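Local coordinates for orphan protein TM0875 (Thermotoga maritima, PDB 1O22) that is of unknown function but has a new fold, a mixed beta sheet with helices, and assembles as two chains, at residues P50-S53 against R58-L61; M114-L117 against W122-I125; I125-S130 against N138-E143. All blocks are in the same frame, centred on the assembly; numbering follows the deposited sequence. Where two conformers were deposited one is given.

Interaction 1: P50-S53 against R58-L61; sequences PVNS and RIFL
The carboxamide of N52 grips both backbone polar groups of R58. N52 OD1 accepts the amide hydrogen of R58 N at 2.9 Å, in a bond of 167° at the hydrogen; the donor stands well above the carbonyl plane of the side chain. N52 ND2 in turn donates to R58 O at 2.8 Å, nearly straight and with that oxygen in the plane of the amide. R58 O also takes a bond from N121 ND2, so two asparagine side chains share it. With CG anti to its own carbonyl carbon (chi1 -77°), N52 presents the amide to the strand. Here the loop after strand 48-50 doubles back on strand 56-66, a side chain doing the pairing that a strand backbone would do. N52 ND2 also lies 3.8 Å from I59 CG2, a van der Waals contact. Replacing N52 by an alanine would probably leave R58 N without its acceptor and the loop less firmly held to the strand. S53 is engaged too, its O accepting from Y23 OH and its OG bonding to L55 N. P50 carries the sheet into the second subunit through an antiparallel ladder.

Interaction 2: M114-L117 against W122-I125; sequences MKIL and WYKI
W122 to I125 runs antiparallel to M114-L117 as two arms of a beta hairpin, the axes of these short segments 4.7 Å apart and their directions 152° from each other. W122 barely meets this partner strand; its ring leads away and stacks on F60 of strand 56-66. Y123 comes next, its CA-H directed at L117 O. Its ring offers an edge to I116: CD1 of Y123 lies 4.0 Å from I116 CG2, which is near the ring plane; F144 of helix 137-152 meets the same ring edge-to-face. K124 faces L117 in the hydrogen-bonded pair: L117 N donates to K124 O at 2.9 Å, almost along the C=O axis, and K124 N donates back to L117 O in that oxygen's carbonyl plane. Their side chains run alongside each other on the face away from I116 and I125, touching at L117 CD2 and K124 CD, 4.0 Å apart. Beyond this the extended lysine carries NZ to a salt bridge with E104 of the second subunit. I125 and I116 form the non-hydrogen-bonded pair, side by side on the helix-covered face, with CG2 of I125 3.7 Å from CG1 of I116. CA of I125 also leans on K115 O, at 3.2 Å. With chi1 at 66°, I125 CG1 sits between its backbone N and carbonyl carbon, and the chain slants across selenomethionine M114 until CD1 of I125 lies 3.9 Å from CE of M114 and 4.0 Å from its SE.

Interaction 3: I125-S130 against N138-E143; sequences IYVPYS and NELVEE
L140 reaches from helix 137-152 to V127 and I125 on the strand beneath it. The residue was deposited in two conformers, so what follows holds for one of them. L140 CB points at the strand yet stays 4.9 Å from I125 CD1, its nearest atom there. L140 CG, next along, is still 5.0 Å from I125 CD1. At the branch the methyls part: L140 CD2 meets neither strand residue, whereas L140 CD1 touches both, 4.0 Å from I125 CD1 and 4.0 Å from V127 CG1. The approach differs between the two, I125 passing at a slant and V127 meeting L140 tip to tip. V127 is placed for this by its chi1 of -75°, which sets CG1 anti to the carbonyl carbon. The contact is helix-on-sheet packing: helix 137-152, after the loop that follows strand 122-128, lies over the face of the sheet carrying I125 and V127, and M114 of the neighbouring strand joins them under L140. No hydrogen bond crosses between the two segments. The helix turn holds itself, with E142 N bonded to N138 O at 2.9 Å. V141 turns away from the strand and packs on F161 and V163 of strand 159-165.

How the interactions relate
From the N terminus, interaction 1 comes first and closes the short loop that leads into strand 56-66. Interaction 2 follows far along the chain, closing the hairpin of strands 114-119 and 122-128. Interaction 3 starts at I125, where interaction 2 ends, and closes the loop from strand 122-128 to helix 137-152. None nests in or crosses another; they run in series, the last two overlapping at one residue. Strand 56-66 lies beside strand 122-128, with a probable bond from Y123 N to F60 O, so interactions 1 and 2 are laterally tied. Interaction 3 adds the helix, L61 CD2 packing on V141 CG2 from interaction 1's side.

Interaction 1: P50-S53 against R58-L61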
loop_
_atom_site.group_PDB
_atom_site.type_symbol
_atom_site.label_atom_id
_atom_site.label_comp_id
_atom_site.label_asym_id
_atom_site.label_seq_id
_atom_site.Cartn_x
_atom_site.Cartn_y
_atom_site.Cartn_z
ATOM N N PRO A 50 1.374 -0.846 -17.158
ATOM C CA PRO A 50 2.123 -2.084 -16.971
ATOM C C PRO A 50 2.077 -2.603 -15.556
ATOM O O PRO A 50 2.272 -1.860 -14.592
ATOM C CB PRO A 50 3.572 -1.667 -17.309
ATOM C CG PRO A 50 3.403 -0.532 -18.232
ATOM C CD PRO A 50 2.260 0.244 -17.633
ATOM N N VAL A 51 1.868 -3.900 -15.444
ATOM C CA VAL A 51 2.116 -4.630 -14.203
ATOM C C VAL A 51 3.638 -4.658 -14.030
ATOM O O VAL A 51 4.351 -4.884 -14.988
ATOM C CB VAL A 51 1.514 -6.077 -14.325
ATOM C CG1 VAL A 51 1.774 -6.903 -13.078
ATOM C CG2 VAL A 51 0.020 -5.981 -14.576
ATOM N N ASN A 52 4.141 -4.366 -12.842
ATOM C CA ASN A 52 5.581 -4.416 -12.584
ATOM C C ASN A 52 6.148 -5.772 -12.955
ATOM O O ASN A 52 5.588 -6.798 -12.613
ATOM C CB ASN A 52 5.922 -4.072 -11.131
ATOM C CG ASN A 52 5.855 -2.570 -10.844
ATOM O OD1 ASN A 52 5.359 -1.787 -11.661
ATOM N ND2 ASN A 52 6.350 -2.168 -9.682
ATOM N N SER A 53 7.226 -5.764 -13.728
ATOM C CA SER A 53 7.844 -6.990 -14.216
ATOM C C SER A 53 9.351 -6.768 -14.327
ATOM O O SER A 53 9.866 -5.674 -14.058
ATOM C CB SER A 53 7.277 -7.371 -15.601
ATOM O OG SER A 53 7.682 -6.435 -16.602
ATOM N N ARG A 58 7.056 0.543 -11.985
ATOM C CA ARG A 58 6.985 1.792 -11.223
ATOM C C ARG A 58 6.975 1.492 -9.726
ATOM O O ARG A 58 6.207 0.637 -9.251
ATOM C CB ARG A 58 5.716 2.543 -11.571
ATOM C CG ARG A 58 5.550 3.877 -10.852
ATOM C CD ARG A 58 4.380 4.687 -11.401
ATOM N NE ARG A 58 3.124 4.053 -11.073
ATOM C CZ ARG A 58 1.926 4.597 -11.265
ATOM N NH1 ARG A 58 1.799 5.822 -11.771
ATOM N NH2 ARG A 58 0.838 3.912 -10.925
ATOM N N ILE A 59 7.883 2.146 -9.004
ATOM C CA ILE A 59 7.935 2.041 -7.567
ATOM C C ILE A 59 7.980 3.424 -6.905
ATOM O O ILE A 59 8.290 4.426 -7.540
ATOM C CB ILE A 59 9.117 1.128 -7.126
ATOM C CG1 ILE A 59 10.446 1.685 -7.530
ATOM C CG2 ILE A 59 8.974 -0.258 -7.737
ATOM C CD1 ILE A 59 11.587 0.909 -6.993
ATOM N N PHE A 60 7.589 3.468 -5.635
ATOM C CA PHE A 60 7.539 4.697 -4.858
ATOM C C PHE A 60 8.509 4.546 -3.668
ATOM O O PHE A 60 8.571 3.496 -3.045
ATOM C CB PHE A 60 6.120 4.977 -4.400
ATOM C CG PHE A 60 5.140 5.102 -5.548
ATOM C CD1 PHE A 60 5.035 6.294 -6.261
ATOM C CD2 PHE A 60 4.402 4.016 -5.954
ATOM C CE1 PHE A 60 4.171 6.402 -7.316
ATOM C CE2 PHE A 60 3.503 4.120 -7.014
ATOM C CZ PHE A 60 3.401 5.308 -7.694
ATOM N N LEU A 61 9.302 5.574 -3.424
ATOM C CA LEU A 61 10.310 5.553 -2.378
ATOM C C LEU A 61 10.191 6.792 -1.468
ATOM O O LEU A 61 10.064 7.932 -1.942
ATOM C CB LEU A 61 11.678 5.498 -3.025
ATOM C CG LEU A 61 12.941 5.606 -2.172
ATOM C CD1 LEU A 61 13.062 4.340 -1.322
ATOM C CD2 LEU A 61 14.173 5.764 -3.059
#

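Interaction 2: M114-L117 against W122-I125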
loop_
_atom_site.group_PDB
_atom_site.type_symbol
_atom_site.label_atom_id
_atom_site.label_comp_id
_atom_site.label_asym_id
_atom_site.label_seq_id
_atom_site.Cartn_x
_atom_site.Cartn_y
_atom_site.Cartn_z
HETATM N N MSE A 114 21.464 1.207 5.658
HETATM C CA MSE A 114 20.061 1.497 5.396
HETATM C C MSE A 114 19.162 0.369 5.914
HETATM O O MSE A 114 19.524 -0.821 5.860
HETATM C CB MSE A 114 19.908 1.832 3.904
HETATM C CG MSE A 114 18.668 1.577 3.187
HETATM SE SE MSE A 114 19.029 1.960 1.180
HETATM C CE MSE A 114 20.114 3.493 1.194
ATOM N N LYS A 115 18.017 0.775 6.468
ATOM C CA LYS A 115 16.891 -0.120 6.756
ATOM C C LYS A 115 15.726 0.174 5.805
ATOM O O LYS A 115 15.395 1.295 5.524
ATOM C CB LYS A 115 16.427 0.021 8.194
ATOM C CG LYS A 115 17.444 -0.300 9.191
ATOM C CD LYS A 115 18.053 -1.710 9.043
ATOM C CE LYS A 115 17.363 -2.712 9.861
ATOM N NZ LYS A 115 17.785 -2.578 11.273
ATOM N N ILE A 116 15.096 -0.875 5.337
ATOM C CA ILE A 116 14.151 -0.787 4.233
ATOM C C ILE A 116 12.894 -1.545 4.629
ATOM O O ILE A 116 12.950 -2.732 4.984
ATOM C CB ILE A 116 14.751 -1.420 2.959
ATOM C CG1 ILE A 116 16.036 -0.701 2.549
ATOM C CG2 ILE A 116 13.712 -1.475 1.849
ATOM C CD1 ILE A 116 17.052 -1.605 2.095
ATOM N N LEU A 117 11.788 -0.826 4.564
ATOM C CA LEU A 117 10.442 -1.337 4.749
ATOM C C LEU A 117 9.769 -1.395 3.379
ATOM O O LEU A 117 9.714 -0.405 2.661
ATOM C CB LEU A 117 9.649 -0.384 5.619
ATOM C CG LEU A 117 8.254 -0.808 6.074
ATOM C CD1 LEU A 117 8.248 -2.151 6.839
ATOM C CD2 LEU A 117 7.715 0.317 6.945
ATOM N N TRP A 122 5.850 0.051 -2.835
ATOM C CA TRP A 122 6.094 1.247 -2.008
ATOM C C TRP A 122 7.201 0.926 -1.001
ATOM O O TRP A 122 7.092 -0.046 -0.269
ATOM C CB TRP A 122 4.819 1.656 -1.243
ATOM C CG TRP A 122 3.771 2.214 -2.169
ATOM C CD1 TRP A 122 2.955 1.511 -3.005
ATOM C CD2 TRP A 122 3.441 3.605 -2.368
ATOM N NE1 TRP A 122 2.137 2.367 -3.710
ATOM C CE2 TRP A 122 2.408 3.658 -3.338
ATOM C CE3 TRP A 122 3.907 4.813 -1.817
ATOM C CZ2 TRP A 122 1.840 4.867 -3.773
ATOM C CZ3 TRP A 122 3.337 6.018 -2.262
ATOM C CH2 TRP A 122 2.322 6.026 -3.223
ATOM N N TYR A 123 8.240 1.742 -0.965
ATOM C CA TYR A 123 9.399 1.460 -0.133
ATOM C C TYR A 123 9.667 2.662 0.739
ATOM O O TYR A 123 9.471 3.758 0.308
ATOM C CB TYR A 123 10.627 1.161 -0.990
ATOM C CG TYR A 123 10.529 -0.136 -1.743
ATOM C CD1 TYR A 123 11.136 -1.288 -1.265
ATOM C CD2 TYR A 123 9.856 -0.205 -2.946
ATOM C CE1 TYR A 123 11.063 -2.473 -1.971
ATOM C CE2 TYR A 123 9.775 -1.380 -3.657
ATOM C CZ TYR A 123 10.364 -2.516 -3.171
ATOM O OH TYR A 123 10.280 -3.708 -3.886
ATOM N N LYS A 124 10.115 2.414 1.963
ATOM C CA LYS A 124 10.545 3.471 2.882
ATOM C C LYS A 124 11.920 3.066 3.371
ATOM O O LYS A 124 12.105 1.940 3.814
ATOM C CB LYS A 124 9.594 3.551 4.074
ATOM C CG LYS A 124 8.164 3.944 3.754
ATOM C CD LYS A 124 7.302 3.764 4.985
ATOM C CE LYS A 124 5.935 4.408 4.858
ATOM N NZ LYS A 124 5.070 3.941 5.994
ATOM N N ILE A 125 12.894 3.952 3.226
ATOM C CA ILE A 125 14.206 3.694 3.727
ATOM C C ILE A 125 14.559 4.647 4.828
ATOM O O ILE A 125 14.103 5.780 4.859
ATOM C CB ILE A 125 15.246 3.711 2.589
ATOM C CG1 ILE A 125 15.399 5.081 1.981
ATOM C CG2 ILE A 125 14.855 2.638 1.495
ATOM C CD1 ILE A 125 16.631 5.150 1.076
#

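Interaction 3: I125-S130 against N138-E143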
loop_
_atom_site.group_PDB
_atom_site.type_symbol
_atom_site.label_atom_id
_atom_site.label_comp_id
_atom_site.label_asym_id
_atom_site.label_seq_id
_atom_site.Cartn_x
_atom_site.Cartn_y
_atom_site.Cartn_z
ATOM N N ILE A 125 12.894 3.952 3.226
ATOM C CA ILE A 125 14.206 3.694 3.727
ATOM C C ILE A 125 14.559 4.647 4.828
ATOM O O ILE A 125 14.103 5.780 4.859
ATOM C CB ILE A 125 15.246 3.711 2.589
ATOM C CG1 ILE A 125 15.399 5.081 1.981
ATOM C CG2 ILE A 125 14.855 2.638 1.495
ATOM C CD1 ILE A 125 16.631 5.150 1.076
ATOM N N TYR A 126 15.331 4.131 5.765
ATOM C CA TYR A 126 15.717 4.839 6.975
ATOM C C TYR A 126 17.199 4.755 7.050
ATOM O O TYR A 126 17.775 3.664 6.917
ATOM C CB TYR A 126 15.104 4.169 8.200
ATOM C CG TYR A 126 13.624 4.133 8.120
ATOM C CD1 TYR A 126 12.856 5.167 8.638
ATOM C CD2 TYR A 126 12.975 3.058 7.503
ATOM C CE1 TYR A 126 11.465 5.129 8.525
ATOM C CE2 TYR A 126 11.655 3.010 7.404
ATOM C CZ TYR A 126 10.883 4.042 7.920
ATOM O OH TYR A 126 9.530 3.937 7.776
ATOM N N VAL A 127 17.839 5.906 7.185
ATOM C CA VAL A 127 19.275 5.951 7.255
ATOM C C VAL A 127 19.702 6.849 8.413
ATOM O O VAL A 127 19.056 7.851 8.719
ATOM C CB VAL A 127 19.893 6.458 5.955
ATOM C CG1 VAL A 127 19.844 5.384 4.870
ATOM C CG2 VAL A 127 19.202 7.749 5.476
ATOM N N PRO A 128 20.803 6.504 9.050
ATOM C CA PRO A 128 21.296 7.321 10.146
ATOM C C PRO A 128 21.950 8.588 9.649
ATOM O O PRO A 128 22.685 8.590 8.652
ATOM C CB PRO A 128 22.322 6.414 10.848
ATOM C CG PRO A 128 22.657 5.354 9.907
ATOM C CD PRO A 128 21.667 5.348 8.777
ATOM N N TYR A 129 21.686 9.672 10.354
ATOM C CA TYR A 129 22.268 10.950 10.008
ATOM C C TYR A 129 23.775 10.828 9.745
ATOM O O TYR A 129 24.309 11.307 8.720
ATOM C CB TYR A 129 22.043 11.952 11.141
ATOM C CG TYR A 129 22.838 13.258 10.989
ATOM C CD1 TYR A 129 22.624 14.104 9.887
ATOM C CD2 TYR A 129 23.808 13.630 11.922
ATOM C CE1 TYR A 129 23.352 15.287 9.714
ATOM C CE2 TYR A 129 24.543 14.830 11.773
ATOM C CZ TYR A 129 24.309 15.649 10.657
ATOM O OH TYR A 129 25.006 16.833 10.471
ATOM N N SER A 130 24.440 10.181 10.689
ATOM C CA SER A 130 25.865 10.063 10.655
ATOM C C SER A 130 26.395 9.389 9.358
ATOM O O SER A 130 27.496 9.708 8.928
ATOM C CB SER A 130 26.320 9.300 11.895
ATOM O OG SER A 130 25.663 8.051 11.992
ATOM N N ASN A 138 20.836 11.381 -5.313
ATOM C CA ASN A 138 21.329 10.462 -6.356
ATOM C C ASN A 138 22.042 9.272 -5.781
ATOM O O ASN A 138 21.803 8.148 -6.199
ATOM C CB ASN A 138 22.354 11.111 -7.297
ATOM C CG ASN A 138 21.773 12.213 -8.145
ATOM O OD1 ASN A 138 20.675 12.719 -7.873
ATOM N ND2 ASN A 138 22.515 12.594 -9.208
ATOM N N GLU A 139 22.933 9.524 -4.830
ATOM C CA GLU A 139 23.718 8.479 -4.198
ATOM C C GLU A 139 22.839 7.498 -3.421
ATOM O O GLU A 139 23.018 6.294 -3.538
ATOM C CB GLU A 139 24.738 9.074 -3.239
ATOM C CG GLU A 139 25.884 9.819 -3.899
ATOM C CD GLU A 139 26.790 10.447 -2.851
ATOM O OE1 GLU A 139 26.466 11.541 -2.376
ATOM O OE2 GLU A 139 27.804 9.826 -2.481
ATOM N N LEU A 140 21.896 8.032 -2.655
ATOM C CA LEU A 140 20.922 7.220 -1.938
ATOM C C LEU A 140 20.057 6.372 -2.856
ATOM O O LEU A 140 19.885 5.184 -2.626
ATOM C CB LEU A 140 20.002 8.071 -1.040
ATOM C CG LEU A 140 20.407 8.375 0.399
ATOM C CD1 LEU A 140 20.027 7.209 1.273
ATOM C CD2 LEU A 140 21.901 8.699 0.499
ATOM N N VAL A 141 19.453 7.003 -3.836
ATOM C CA VAL A 141 18.615 6.293 -4.800
ATOM C C VAL A 141 19.417 5.200 -5.510
ATOM O O VAL A 141 18.908 4.093 -5.681
ATOM C CB VAL A 141 17.931 7.227 -5.806
ATOM C CG1 VAL A 141 17.196 6.427 -6.894
ATOM C CG2 VAL A 141 16.899 8.128 -5.076
ATOM N N GLU A 142 20.657 5.482 -5.892
ATOM C CA GLU A 142 21.428 4.474 -6.603
ATOM C C GLU A 142 21.710 3.264 -5.720
ATOM O O GLU A 142 21.655 2.118 -6.202
ATOM C CB GLU A 142 22.742 4.986 -7.181
ATOM C CG GLU A 142 23.522 3.850 -7.890
ATOM C CD GLU A 142 22.789 3.243 -9.104
ATOM O OE1 GLU A 142 22.109 2.157 -8.993
ATOM O OE2 GLU A 142 22.899 3.859 -10.194
ATOM N N GLU A 143 22.002 3.501 -4.438
ATOM C CA GLU A 143 22.167 2.377 -3.494
ATOM C C GLU A 143 20.863 1.608 -3.348
ATOM O O GLU A 143 20.873 0.393 -3.294
ATOM C CB GLU A 143 22.602 2.836 -2.107
ATOM C CG GLU A 143 24.095 2.880 -1.913
ATOM C CD GLU A 143 24.693 1.509 -1.611
ATOM O OE1 GLU A 143 24.594 1.025 -0.438
ATOM O OE2 GLU A 143 25.286 0.928 -2.552
#